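Local coordinates for protein benzoylformate Decarboxylase (Polynucleobacter necessarius, PDB 4K9Q) that probably converts benzoylformate to benzaldehyde and carbon dioxide, using thiamine diphosphate and a magnesium ion as cofactors, at residues I53-S58 with L400-P405; S60-V65 with Q388-Y393; L412-E415 with N420-V423; Q87-L92 with V295-N300. All blocks are in the same frame, centred on the assembly; numbering follows the deposited sequence.

Interaction 1 of 4, residues I53-S58 with L400-P405; sequences IADGLS and LGWDLP. With TPP (thiamine diphosphate), chain D.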
loop_
_atom_site.group_PDB
_atom_site.type_symbol
_atom_site.label_atom_id
_atom_site.label_comp_id
_atom_site.label_asym_id
_atom_site.label_seq_id
_atom_site.Cartn_x
_atom_site.Cartn_y
_atom_site.Cartn_z
ATOM N N ILE A 53 -14.255 -22.708 3.928
ATOM C CA ILE A 53 -15.005 -23.438 4.957
ATOM C C ILE A 53 -15.493 -22.453 6.028
ATOM O O ILE A 53 -16.670 -22.453 6.421
ATOM C CB ILE A 53 -14.129 -24.537 5.581
ATOM C CG1 ILE A 53 -13.864 -25.637 4.548
ATOM C CG2 ILE A 53 -14.800 -25.137 6.821
ATOM C CD1 ILE A 53 -12.806 -26.653 5.004
ATOM N N ALA A 54 -14.586 -21.613 6.510
ATOM C CA ALA A 54 -14.948 -20.600 7.493
ATOM C C ALA A 54 -16.032 -19.651 6.962
ATOM O O ALA A 54 -16.949 -19.273 7.685
ATOM C CB ALA A 54 -13.709 -19.815 7.933
ATOM N N ASP A 55 -15.919 -19.277 5.693
ATOM C CA ASP A 55 -16.873 -18.383 5.038
ATOM C C ASP A 55 -18.259 -19.039 5.053
ATOM O O ASP A 55 -19.228 -18.459 5.548
ATOM C CB ASP A 55 -16.394 -18.101 3.605
ATOM C CG ASP A 55 -17.133 -16.951 2.938
ATOM O OD1 ASP A 55 -18.215 -16.563 3.409
ATOM O OD2 ASP A 55 -16.625 -16.445 1.907
ATOM N N GLY A 56 -18.352 -20.269 4.553
ATOM C CA GLY A 56 -19.616 -20.995 4.576
ATOM C C GLY A 56 -20.215 -21.094 5.976
ATOM O O GLY A 56 -21.413 -20.845 6.171
ATOM N N LEU A 57 -19.394 -21.463 6.962
ATOM C CA LEU A 57 -19.868 -21.549 8.340
ATOM C C LEU A 57 -20.355 -20.189 8.856
ATOM O O LEU A 57 -21.444 -20.086 9.425
ATOM C CB LEU A 57 -18.777 -22.105 9.250
ATOM C CG LEU A 57 -19.178 -22.308 10.712
ATOM C CD1 LEU A 57 -20.413 -23.210 10.804
ATOM C CD2 LEU A 57 -18.008 -22.906 11.485
ATOM N N SER A 58 -19.554 -19.151 8.655
ATOM C CA SER A 58 -19.928 -17.798 9.093
ATOM C C SER A 58 -21.240 -17.322 8.438
ATOM O O SER A 58 -22.048 -16.650 9.072
ATOM C CB SER A 58 -18.790 -16.813 8.815
ATOM O OG SER A 58 -19.193 -15.479 9.096
ATOM N N LEU A 400 -13.263 -19.387 -8.742
ATOM C CA LEU A 400 -13.395 -20.826 -8.588
ATOM C C LEU A 400 -12.538 -21.349 -7.438
ATOM O O LEU A 400 -11.476 -20.797 -7.133
ATOM C CB LEU A 400 -13.026 -21.533 -9.896
ATOM C CG LEU A 400 -13.853 -21.138 -11.114
ATOM C CD1 LEU A 400 -13.399 -21.951 -12.336
ATOM C CD2 LEU A 400 -15.332 -21.367 -10.828
ATOM N N GLY A 401 -13.016 -22.409 -6.792
ATOM C CA GLY A 401 -12.343 -22.978 -5.636
ATOM C C GLY A 401 -13.021 -22.601 -4.325
ATOM O O GLY A 401 -12.581 -23.006 -3.255
ATOM N N TRP A 402 -14.095 -21.823 -4.403
ATOM C CA TRP A 402 -14.764 -21.394 -3.179
ATOM C C TRP A 402 -15.858 -22.369 -2.749
ATOM O O TRP A 402 -15.972 -22.699 -1.568
ATOM C CB TRP A 402 -15.354 -19.989 -3.342
ATOM C CG TRP A 402 -15.959 -19.469 -2.072
ATOM C CD1 TRP A 402 -15.298 -18.882 -1.027
ATOM C CD2 TRP A 402 -17.342 -19.502 -1.707
ATOM N NE1 TRP A 402 -16.189 -18.541 -0.040
ATOM C CE2 TRP A 402 -17.451 -18.911 -0.431
ATOM C CE3 TRP A 402 -18.501 -19.978 -2.332
ATOM C CZ2 TRP A 402 -18.675 -18.783 0.236
ATOM C CZ3 TRP A 402 -19.723 -19.841 -1.669
ATOM C CH2 TRP A 402 -19.793 -19.249 -0.399
ATOM N N ASP A 403 -16.659 -22.828 -3.704
ATOM C CA ASP A 403 -17.909 -23.514 -3.360
ATOM C C ASP A 403 -17.734 -24.905 -2.770
ATOM O O ASP A 403 -18.478 -25.304 -1.868
ATOM C CB ASP A 403 -18.872 -23.534 -4.552
ATOM C CG ASP A 403 -19.485 -22.161 -4.815
ATOM O OD1 ASP A 403 -20.551 -21.881 -4.228
ATOM O OD2 ASP A 403 -18.887 -21.361 -5.576
ATOM N N LEU A 404 -16.753 -25.653 -3.268
ATOM C CA LEU A 404 -16.521 -26.988 -2.746
ATOM C C LEU A 404 -16.242 -26.964 -1.234
ATOM O O LEU A 404 -16.951 -27.612 -0.468
ATOM C CB LEU A 404 -15.430 -27.717 -3.539
ATOM C CG LEU A 404 -15.223 -29.191 -3.174
ATOM C CD1 LEU A 404 -14.506 -29.897 -4.307
ATOM C CD2 LEU A 404 -14.452 -29.334 -1.864
ATOM N N PRO A 405 -15.228 -26.200 -0.797
ATOM C CA PRO A 405 -15.051 -26.082 0.656
ATOM C C PRO A 405 -16.169 -25.292 1.362
ATOM O O PRO A 405 -16.509 -25.613 2.508
ATOM C CB PRO A 405 -13.677 -25.405 0.801
ATOM C CG PRO A 405 -13.411 -24.761 -0.537
ATOM C CD PRO A 405 -14.109 -25.612 -1.559
HETATM N "N1'" TPP D . -9.364 -19.439 -11.966
HETATM C "C2'" TPP D . -10.117 -19.014 -10.883
HETATM C CM2 TPP D . -9.563 -19.102 -9.492
HETATM N "N3'" TPP D . -11.382 -18.486 -11.063
HETATM C "C4'" TPP D . -11.907 -18.387 -12.327
HETATM N "N4'" TPP D . -13.119 -17.864 -12.496
HETATM C "C5'" TPP D . -11.172 -18.846 -13.421
HETATM C "C6'" TPP D . -9.887 -19.359 -13.247
HETATM C "C7'" TPP D . -11.746 -18.735 -14.810
HETATM N N3 TPP D . -12.843 -19.634 -15.143
HETATM C C2 TPP D . -14.180 -19.271 -15.167
HETATM S S1 TPP D . -15.177 -20.457 -15.605
HETATM C C5 TPP D . -13.941 -21.480 -15.794
HETATM C C4 TPP D . -12.691 -20.929 -15.526
HETATM C CM4 TPP D . -11.370 -21.651 -15.619
HETATM C C6 TPP D . -14.287 -22.864 -16.264
HETATM C C7 TPP D . -15.175 -23.666 -15.326
HETATM O O7 TPP D . -15.146 -24.980 -15.836
HETATM P PA TPP D . -16.031 -26.155 -15.187
HETATM O O1A TPP D . -15.967 -26.041 -13.691
HETATM O O2A TPP D . -15.542 -27.489 -15.653
HETATM O O3A TPP D . -17.540 -25.779 -15.592
HETATM P PB TPP D . -18.238 -25.866 -17.039
HETATM O O1B TPP D . -18.154 -24.496 -17.630
HETATM O O2B TPP D . -19.675 -26.261 -16.781
HETATM O O3B TPP D . -17.530 -26.841 -17.924
#

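Interaction 2 of 4, residues S60-V65 with Q388-Y393; sequences SLRKPV and QPDTFY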
loop_
_atom_site.group_PDB
_atom_site.type_symbol
_atom_site.label_atom_id
_atom_site.label_comp_id
_atom_site.label_asym_id
_atom_site.label_seq_id
_atom_site.Cartn_x
_atom_site.Cartn_y
_atom_site.Cartn_z
ATOM N N SER A 60 -23.669 -19.258 7.491
ATOM C CA SER A 60 -24.729 -20.044 8.099
ATOM C C SER A 60 -25.110 -19.476 9.462
ATOM O O SER A 60 -26.290 -19.354 9.776
ATOM C CB SER A 60 -24.295 -21.506 8.243
ATOM O OG SER A 60 -25.295 -22.299 8.874
ATOM N N LEU A 61 -24.107 -19.125 10.257
ATOM C CA LEU A 61 -24.329 -18.721 11.646
ATOM C C LEU A 61 -24.609 -17.229 11.843
ATOM O O LEU A 61 -25.081 -16.829 12.904
ATOM C CB LEU A 61 -23.141 -19.142 12.518
ATOM C CG LEU A 61 -22.888 -20.652 12.508
ATOM C CD1 LEU A 61 -21.753 -21.023 13.426
ATOM C CD2 LEU A 61 -24.147 -21.404 12.899
ATOM N N ARG A 62 -24.305 -16.419 10.825
ATOM C CA ARG A 62 -24.370 -14.954 10.930
ATOM C C ARG A 62 -23.554 -14.394 12.101
ATOM O O ARG A 62 -24.015 -13.536 12.867
ATOM C CB ARG A 62 -25.818 -14.466 10.952
ATOM C CG ARG A 62 -26.496 -14.629 9.598
ATOM C CD ARG A 62 -27.935 -14.145 9.580
ATOM N NE ARG A 62 -28.448 -14.120 8.212
ATOM C CZ ARG A 62 -29.026 -15.153 7.609
ATOM N NH1 ARG A 62 -29.165 -16.306 8.250
ATOM N NH2 ARG A 62 -29.463 -15.031 6.355
ATOM N N LYS A 63 -22.328 -14.891 12.221
ATOM C CA LYS A 63 -21.359 -14.359 13.163
ATOM C C LYS A 63 -19.975 -14.765 12.683
ATOM O O LYS A 63 -19.845 -15.603 11.786
ATOM C CB LYS A 63 -21.621 -14.876 14.579
ATOM C CG LYS A 63 -21.489 -16.360 14.739
ATOM C CD LYS A 63 -21.693 -16.714 16.207
ATOM C CE LYS A 63 -21.657 -18.193 16.435
ATOM N NZ LYS A 63 -21.781 -18.505 17.896
ATOM N N PRO A 64 -18.938 -14.159 13.263
ATOM C CA PRO A 64 -17.583 -14.443 12.789
ATOM C C PRO A 64 -17.140 -15.876 13.068
ATOM O O PRO A 64 -17.625 -16.539 13.986
ATOM C CB PRO A 64 -16.722 -13.462 13.592
ATOM C CG PRO A 64 -17.664 -12.342 13.959
ATOM C CD PRO A 64 -18.967 -13.036 14.217
ATOM N N VAL A 65 -16.213 -16.335 12.241
ATOM C CA VAL A 65 -15.481 -17.565 12.469
ATOM C C VAL A 65 -14.009 -17.167 12.375
ATOM O O VAL A 65 -13.660 -16.273 11.606
ATOM C CB VAL A 65 -15.822 -18.626 11.402
ATOM C CG1 VAL A 65 -14.882 -19.833 11.535
ATOM C CG2 VAL A 65 -17.291 -19.056 11.526
ATOM N N GLN A 388 -37.305 -20.757 -0.471
ATOM C CA GLN A 388 -37.094 -20.560 0.958
ATOM C C GLN A 388 -35.782 -19.813 1.147
ATOM O O GLN A 388 -34.864 -19.964 0.336
ATOM C CB GLN A 388 -37.045 -21.900 1.706
ATOM C CG GLN A 388 -38.348 -22.699 1.701
ATOM C CD GLN A 388 -39.513 -21.953 2.349
ATOM O OE1 GLN A 388 -39.324 -21.095 3.219
ATOM N NE2 GLN A 388 -40.731 -22.274 1.916
ATOM N N PRO A 389 -35.688 -18.997 2.213
ATOM C CA PRO A 389 -34.430 -18.317 2.533
ATOM C C PRO A 389 -33.361 -19.319 2.984
ATOM O O PRO A 389 -33.680 -20.475 3.309
ATOM C CB PRO A 389 -34.816 -17.399 3.708
ATOM C CG PRO A 389 -35.952 -18.110 4.355
ATOM C CD PRO A 389 -36.727 -18.738 3.226
ATOM N N ASP A 390 -32.109 -18.861 2.981
ATOM C CA ASP A 390 -30.969 -19.626 3.492
ATOM C C ASP A 390 -30.920 -21.042 2.940
ATOM O O ASP A 390 -30.653 -22.001 3.675
ATOM C CB ASP A 390 -30.977 -19.657 5.017
ATOM C CG ASP A 390 -30.815 -18.275 5.629
ATOM O OD1 ASP A 390 -30.447 -17.326 4.890
ATOM O OD2 ASP A 390 -31.056 -18.137 6.848
ATOM N N THR A 391 -31.152 -21.154 1.639
ATOM C CA THR A 391 -31.200 -22.434 0.963
ATOM C C THR A 391 -30.162 -22.513 -0.161
ATOM O O THR A 391 -29.419 -23.499 -0.249
ATOM C CB THR A 391 -32.640 -22.706 0.461
ATOM O OG1 THR A 391 -33.487 -22.881 1.604
ATOM C CG2 THR A 391 -32.717 -23.950 -0.427
ATOM N N PHE A 392 -30.089 -21.473 -0.994
ATOM C CA PHE A 392 -29.131 -21.451 -2.107
ATOM C C PHE A 392 -27.939 -20.545 -1.834
ATOM O O PHE A 392 -28.101 -19.394 -1.397
ATOM C CB PHE A 392 -29.800 -21.018 -3.413
ATOM C CG PHE A 392 -28.831 -20.848 -4.552
ATOM C CD1 PHE A 392 -28.369 -21.955 -5.250
ATOM C CD2 PHE A 392 -28.366 -19.589 -4.912
ATOM C CE1 PHE A 392 -27.455 -21.805 -6.298
ATOM C CE2 PHE A 392 -27.459 -19.434 -5.951
ATOM C CZ PHE A 392 -27.007 -20.546 -6.647
ATOM N N TYR A 393 -26.744 -21.057 -2.118
ATOM C CA TYR A 393 -25.520 -20.286 -1.921
ATOM C C TYR A 393 -24.532 -20.512 -3.056
ATOM O O TYR A 393 -24.303 -21.658 -3.478
ATOM C CB TYR A 393 -24.820 -20.720 -0.633
ATOM C CG TYR A 393 -25.590 -20.530 0.648
ATOM C CD1 TYR A 393 -26.593 -21.425 1.019
ATOM C CD2 TYR A 393 -25.297 -19.474 1.503
ATOM C CE1 TYR A 393 -27.288 -21.257 2.214
ATOM C CE2 TYR A 393 -25.982 -19.299 2.692
ATOM C CZ TYR A 393 -26.976 -20.193 3.038
ATOM O OH TYR A 393 -27.667 -20.032 4.220
#

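Interaction 3 of 4, residues L412-E415 with N420-V423; sequences LGEE and NRPV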
loop_
_atom_site.group_PDB
_atom_site.type_symbol
_atom_site.label_atom_id
_atom_site.label_comp_id
_atom_site.label_asym_id
_atom_site.label_seq_id
_atom_site.Cartn_x
_atom_site.Cartn_y
_atom_site.Cartn_z
ATOM N N LEU A 412 -21.314 -27.782 8.271
ATOM C CA LEU A 412 -20.970 -27.605 9.679
ATOM C C LEU A 412 -22.009 -26.712 10.357
ATOM O O LEU A 412 -22.394 -26.951 11.500
ATOM C CB LEU A 412 -19.563 -27.005 9.829
ATOM C CG LEU A 412 -18.386 -27.927 9.470
ATOM C CD1 LEU A 412 -17.082 -27.154 9.546
ATOM C CD2 LEU A 412 -18.329 -29.159 10.390
ATOM N N GLY A 413 -22.477 -25.703 9.629
ATOM C CA GLY A 413 -23.516 -24.806 10.116
ATOM C C GLY A 413 -24.836 -25.515 10.381
ATOM O O GLY A 413 -25.529 -25.202 11.353
ATOM N N GLU A 414 -25.203 -26.441 9.504
ATOM C CA GLU A 414 -26.418 -27.240 9.691
ATOM C C GLU A 414 -26.337 -28.055 10.973
ATOM O O GLU A 414 -27.345 -28.295 11.625
ATOM C CB GLU A 414 -26.652 -28.164 8.495
ATOM C CG GLU A 414 -27.072 -27.415 7.236
ATOM C CD GLU A 414 -28.336 -26.599 7.472
ATOM O OE1 GLU A 414 -29.403 -27.211 7.691
ATOM O OE2 GLU A 414 -28.262 -25.346 7.462
ATOM N N GLU A 415 -25.139 -28.506 11.328
ATOM C CA GLU A 415 -24.996 -29.281 12.555
ATOM C C GLU A 415 -25.010 -28.379 13.785
ATOM O O GLU A 415 -25.572 -28.740 14.820
ATOM C CB GLU A 415 -23.759 -30.179 12.510
ATOM C CG GLU A 415 -23.838 -31.190 11.365
ATOM C CD GLU A 415 -22.733 -32.225 11.385
ATOM O OE1 GLU A 415 -22.518 -32.852 12.444
ATOM O OE2 GLU A 415 -22.086 -32.420 10.334
ATOM N N ASN A 420 -29.718 -29.676 10.281
ATOM C CA ASN A 420 -29.188 -30.874 9.631
ATOM C C ASN A 420 -29.684 -31.189 8.220
ATOM O O ASN A 420 -29.829 -32.355 7.851
ATOM C CB ASN A 420 -29.327 -32.091 10.551
ATOM C CG ASN A 420 -28.327 -32.048 11.685
ATOM O OD1 ASN A 420 -27.121 -32.136 11.455
ATOM N ND2 ASN A 420 -28.814 -31.894 12.914
ATOM N N ARG A 421 -29.902 -30.156 7.417
ATOM C CA ARG A 421 -30.219 -30.366 6.014
ATOM C C ARG A 421 -28.979 -30.868 5.274
ATOM O O ARG A 421 -27.867 -30.428 5.565
ATOM C CB ARG A 421 -30.678 -29.055 5.377
ATOM C CG ARG A 421 -31.982 -28.516 5.931
ATOM C CD ARG A 421 -32.272 -27.137 5.353
ATOM N NE ARG A 421 -31.314 -26.147 5.836
ATOM C CZ ARG A 421 -31.212 -24.915 5.356
ATOM N NH1 ARG A 421 -32.006 -24.527 4.372
ATOM N NH2 ARG A 421 -30.317 -24.068 5.856
ATOM N N PRO A 422 -29.161 -31.776 4.302
ATOM C CA PRO A 422 -28.023 -32.157 3.458
ATOM C C PRO A 422 -27.609 -30.985 2.569
ATOM O O PRO A 422 -28.468 -30.201 2.170
ATOM C CB PRO A 422 -28.577 -33.304 2.609
ATOM C CG PRO A 422 -30.052 -33.097 2.599
ATOM C CD PRO A 422 -30.395 -32.496 3.938
ATOM N N VAL A 423 -26.318 -30.855 2.282
ATOM C CA VAL A 423 -25.864 -29.813 1.365
ATOM C C VAL A 423 -25.546 -30.445 0.016
ATOM O O VAL A 423 -24.573 -31.187 -0.111
ATOM C CB VAL A 423 -24.618 -29.085 1.892
ATOM C CG1 VAL A 423 -24.161 -28.013 0.893
ATOM C CG2 VAL A 423 -24.895 -28.477 3.272
HETATM O O HOH W 1 -26.843 -31.358 15.236
#

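Interaction 4 of 4, residues Q87-L92 with V295-N300; sequences QNKTPL and VSDDPN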
loop_
_atom_site.group_PDB
_atom_site.type_symbol
_atom_site.label_atom_id
_atom_site.label_comp_id
_atom_site.label_asym_id
_atom_site.label_seq_id
_atom_site.Cartn_x
_atom_site.Cartn_y
_atom_site.Cartn_z
ATOM N N GLN A 87 -15.970 -9.985 -0.897
ATOM C CA GLN A 87 -17.096 -9.638 -1.764
ATOM C C GLN A 87 -18.420 -10.262 -1.292
ATOM O O GLN A 87 -19.490 -9.718 -1.551
ATOM C CB GLN A 87 -16.773 -9.952 -3.239
ATOM C CG GLN A 87 -15.585 -9.110 -3.735
ATOM C CD GLN A 87 -15.414 -9.095 -5.235
ATOM O OE1 GLN A 87 -15.685 -10.084 -5.911
ATOM N NE2 GLN A 87 -14.949 -7.960 -5.768
ATOM N N ASN A 88 -18.328 -11.379 -0.571
ATOM C CA ASN A 88 -19.485 -12.016 0.083
ATOM C C ASN A 88 -19.951 -11.203 1.301
ATOM O O ASN A 88 -21.041 -11.446 1.838
ATOM C CB ASN A 88 -19.113 -13.415 0.594
ATOM C CG ASN A 88 -19.077 -14.474 -0.501
ATOM O OD1 ASN A 88 -19.575 -14.278 -1.617
ATOM N ND2 ASN A 88 -18.490 -15.625 -0.172
ATOM N N LYS A 89 -19.102 -10.278 1.749
ATOM C CA LYS A 89 -19.334 -9.501 2.976
ATOM C C LYS A 89 -19.424 -10.372 4.232
ATOM O O LYS A 89 -20.268 -10.156 5.109
ATOM C CB LYS A 89 -20.553 -8.588 2.826
ATOM C CG LYS A 89 -20.278 -7.434 1.858
ATOM C CD LYS A 89 -21.404 -6.415 1.796
ATOM C CE LYS A 89 -22.608 -6.935 1.021
ATOM N NZ LYS A 89 -23.408 -5.773 0.507
ATOM N N THR A 90 -18.528 -11.352 4.327
ATOM C CA THR A 90 -18.548 -12.284 5.451
ATOM C C THR A 90 -17.575 -11.805 6.509
ATOM O O THR A 90 -16.425 -11.519 6.206
ATOM C CB THR A 90 -18.114 -13.683 4.997
ATOM O OG1 THR A 90 -18.889 -14.072 3.856
ATOM C CG2 THR A 90 -18.278 -14.706 6.129
ATOM N N PRO A 91 -18.036 -11.718 7.764
ATOM C CA PRO A 91 -17.214 -11.154 8.842
ATOM C C PRO A 91 -16.186 -12.141 9.426
ATOM O O PRO A 91 -16.213 -12.399 10.628
ATOM C CB PRO A 91 -18.257 -10.761 9.890
ATOM C CG PRO A 91 -19.378 -11.737 9.692
ATOM C CD PRO A 91 -19.411 -12.026 8.206
ATOM N N LEU A 92 -15.288 -12.660 8.592
ATOM C CA LEU A 92 -14.249 -13.571 9.070
ATOM C C LEU A 92 -13.151 -12.814 9.802
ATOM O O LEU A 92 -12.780 -11.697 9.413
ATOM C CB LEU A 92 -13.624 -14.332 7.899
ATOM C CG LEU A 92 -14.562 -15.189 7.076
ATOM C CD1 LEU A 92 -13.739 -15.934 6.018
ATOM C CD2 LEU A 92 -15.324 -16.174 8.000
ATOM N N VAL A 295 -30.694 0.828 -3.510
ATOM C CA VAL A 295 -30.411 0.710 -2.075
ATOM C C VAL A 295 -29.356 -0.378 -1.913
ATOM O O VAL A 295 -29.520 -1.475 -2.455
ATOM C CB VAL A 295 -31.669 0.276 -1.285
ATOM C CG1 VAL A 295 -31.324 -0.072 0.171
ATOM C CG2 VAL A 295 -32.746 1.355 -1.349
ATOM N N SER A 296 -28.264 -0.068 -1.220
ATOM C CA SER A 296 -27.252 -1.070 -0.890
ATOM C C SER A 296 -26.797 -0.811 0.533
ATOM O O SER A 296 -26.841 0.331 0.995
ATOM C CB SER A 296 -26.057 -0.985 -1.846
ATOM O OG SER A 296 -25.013 -1.864 -1.442
ATOM N N ASP A 297 -26.348 -1.850 1.233
ATOM C CA ASP A 297 -25.832 -1.640 2.579
ATOM C C ASP A 297 -24.344 -1.254 2.571
ATOM O O ASP A 297 -23.751 -1.003 3.614
ATOM C CB ASP A 297 -26.114 -2.848 3.483
ATOM C CG ASP A 297 -25.378 -4.103 3.044
ATOM O OD1 ASP A 297 -24.225 -3.986 2.562
ATOM O OD2 ASP A 297 -25.955 -5.206 3.200
ATOM N N ASP A 298 -23.767 -1.182 1.374
ATOM C CA ASP A 298 -22.335 -0.956 1.191
ATOM C C ASP A 298 -22.084 0.341 0.415
ATOM O O ASP A 298 -22.365 0.409 -0.781
ATOM C CB ASP A 298 -21.769 -2.142 0.400
ATOM C CG ASP A 298 -20.266 -2.074 0.203
ATOM O OD1 ASP A 298 -19.628 -1.083 0.621
ATOM O OD2 ASP A 298 -19.720 -3.037 -0.386
ATOM N N PRO A 299 -21.558 1.377 1.088
ATOM C CA PRO A 299 -21.294 2.643 0.389
ATOM C C PRO A 299 -20.378 2.462 -0.834
ATOM O O PRO A 299 -20.424 3.266 -1.763
ATOM C CB PRO A 299 -20.615 3.503 1.464
ATOM C CG PRO A 299 -21.088 2.931 2.768
ATOM C CD PRO A 299 -21.162 1.434 2.510
ATOM N N ASN A 300 -19.552 1.418 -0.842
ATOM C CA ASN A 300 -18.715 1.167 -2.013
ATOM C C ASN A 300 -19.567 0.889 -3.251
ATOM O O ASN A 300 -19.273 1.390 -4.342
ATOM C CB ASN A 300 -17.740 0.010 -1.756
ATOM C CG ASN A 300 -16.883 -0.314 -2.977
ATOM O OD1 ASN A 300 -17.105 -1.320 -3.658
ATOM N ND2 ASN A 300 -15.910 0.544 -3.262
HETATM O O HOH W 2 -21.342 -5.150 -1.284
#

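Interaction 1 of 4, residues I53-S58 with L400-P405
The indole of Trp-402 receives Asp-55 at its edge, with Asp-55 CG near the ring plane and the carboxylate turned 74° to it; Asp-403 OD1 also lies at an edge. Residues of helix 79-88 (Thr-84, Asn-88) and of helix 47-61 (Ala-52, Gln-59) pack around the same ring. Trp-402 NE1 donates to Asp-55 OD2 over 2.9 Å, in a bond bent to 136° that reaches the oxygen from above the carboxylate plane. With CG of Asp-55 anti to its backbone N (chi1 -167°), the acid leans from the helix to the indole, while Thr-90, Asn-88 and Gln-59 grip it as well, so this buried carboxylate is well provided with partners. Such a contact joins the two thiamine-binding modules of one chain, helix 47-61 belonging to the N-terminal domain and helix 403-417 to the C-terminal one. Further along, Ile-53 CG1 lies 3.8 Å from Pro-405 CB, the two side chains crossing at about a right angle. At the other end of the loop, Leu-400 N donates to cofactor N3' over 3.1 Å. Leu-400 CG meets pyrimidine C4' at 3.6 Å, and Leu-400 CD1 approaches thiazolium C4 at 3.4 Å, consistent with support of the V-shaped cofactor conformation familiar from this family.

Interaction 2 of 4, residues S60-V65 with Q388-Y393
Arg-62 and Asp-390, which face each other here, both have positive phi and left-handed helical backbone angles, the first just beyond the end of helix 47-61 and the second in the loop before strand 392-393. The arginine chain runs extended from CG to NE, after leaving the backbone with CG anti to the carbonyl carbon (chi1 -71°), and carries its guanidinium across to an acid arriving from the opposite direction. The grip is end-on and bidentate. Arg-62 NH2 donates to Asp-390 OD1 over 2.9 Å, almost straight at 170° and on the syn side of the carboxylate. Arg-62 NH1 reaches Asp-390 OD2 at 3.0 Å, staying in the guanidinium plane but rising above the carboxylate plane, because the two flat groups are twisted by 33°. Beside the acid, Thr-391 OG1 donates to Pro-389 O over 3.0 Å and ties the turn to itself. Arg-62 NE and NH2 also donate to the carbonyls of Arg-210 and Ala-209 at the end of helix 207-210, and Arg-236 shares Asp-390 OD1. With a methionine in place of Arg-62, the Asp-390 carboxylate would probably be held less firmly, relying on Arg-236 for its charge partner, and the carbonyls of Arg-210 and Ala-209 would lose a donor. The bridge thus ties the N-terminal domain to the C-terminal one, with the central domain joined through the same guanidinium. Two arginines converging on one partly exposed carboxylate would be expected to favour its charged form.

Interaction 3 of 4, residues L412-E415 with N420-V423
Glu-414, on helix 403-417, folds back against the loop that follows it, and its side chain can be traced outward atom by atom. Glu-414 CB lies 3.9 Å from Asn-420 N, just beside the place where that N-H donates to Glu-414 O. Glu-414 CG passes 3.5 Å from Arg-421 O. There the chain bends (chi2 -57°), which swings the carboxylate round to Arg-421. Glu-414 OE1 takes two bonds: Arg-421 N comes in at 3.0 Å on its anti lone pair, and Arg-421 NE at 2.9 Å from above the carboxylate plane. Glu-414 OE2 accepts from Arg-421 NH2, also at 2.9 Å and again from above. The guanidinium therefore grips the acid side-on, its own plane holding both bonds while the carboxylate is turned 58° against it. Next to this pair Asn-420, with positive phi, sets Asn-420 OD1 3.4 Å from Glu-415 CG, and one water bridges Glu-415 O to Asn-420 ND2. The turn is the passage from helix to strand 423-428 in a beta-alpha-beta crossover of the C-terminal domain. With a leucine in place of Glu-414, the backbone N-H of Arg-421 and its buried guanidinium would probably both be left without this acceptor, and the arginine would be less firmly fixed in rotation. The remaining end, Arg-421 NH1, donates to Asp-390 O. Three bonds on one buried carboxylate imply that its charge is balanced locally, which probably favours the ionised form, and they pin helix and loop by side chain as well as backbone.

Interaction 4 of 4, residues Q87-L92 with V295-N300
A Schellman motif ends helix 79-88 at Lys-89, whose side chain points across a domain boundary to Asp-297, in the loop after strand 291-296 of the central domain. Lys-89 NZ donates to Asp-297 OD1 over 2.8 Å, a salt bridge made on the syn side of the carboxylate and 30° out of its plane. A bend at chi3 (-74°) brings the ammonium there, and Asp-297 meets it from the opposite direction. Asp-207, of helix 207-210, is the stronger partner of the same nitrogen and also accepts from the backbone N of Asp-297, so one acid ties together the base and the loop. A water extends the link: it accepts from Lys-89 NZ at 2.8 Å and donates to Asp-298 OD2 at an equal distance. The other oxygen, Asp-298 OD1, caps the next helix by accepting from Asn-300 N at 2.9 Å. Just before it, Ser-296 OG receives the N-H of Asp-298 over 3.2 Å in an ST turn, which helps to shape the loop. Pro-299 O accepts a hydrogen bond from Gln-148 NE2 of a neighbouring subunit, so a subunit interface adjoins the start of this helix. The loop leads from strand 291-296 into helix 299-303, and the parallel sheet it leaves, with strand order 3-2-1-4-5-6, is that of a Rossmann-like domain, here joined to the N-terminal domain through Lys-89, among other contacts.

Overall arrangement
Interactions 1, 2 and 4 each join different domains of the chain, whereas interaction 3 is local to the C-terminal one. Helix 47-61 serves both interaction 1 and interaction 2, whose centres lie 12 Å apart, and helix 403-417 serves interactions 1 and 3. Along the chain the span closed by interaction 1 encloses those of interactions 2 and 4, while interaction 3 follows them all. Ser-58 OG hydrogen-bonds to Lys-63 O, Leu-57 packs on Gly-413, and Pro-64 on Pro-91, so neighbouring contacts touch. Interactions 3 and 4 stay separate, with centres about 25 Å apart. Three successive parallel-sheet domains are thus joined, largely through helix 47-61 and the end of helix 79-88, with interaction 1 alone extending to the cofactor.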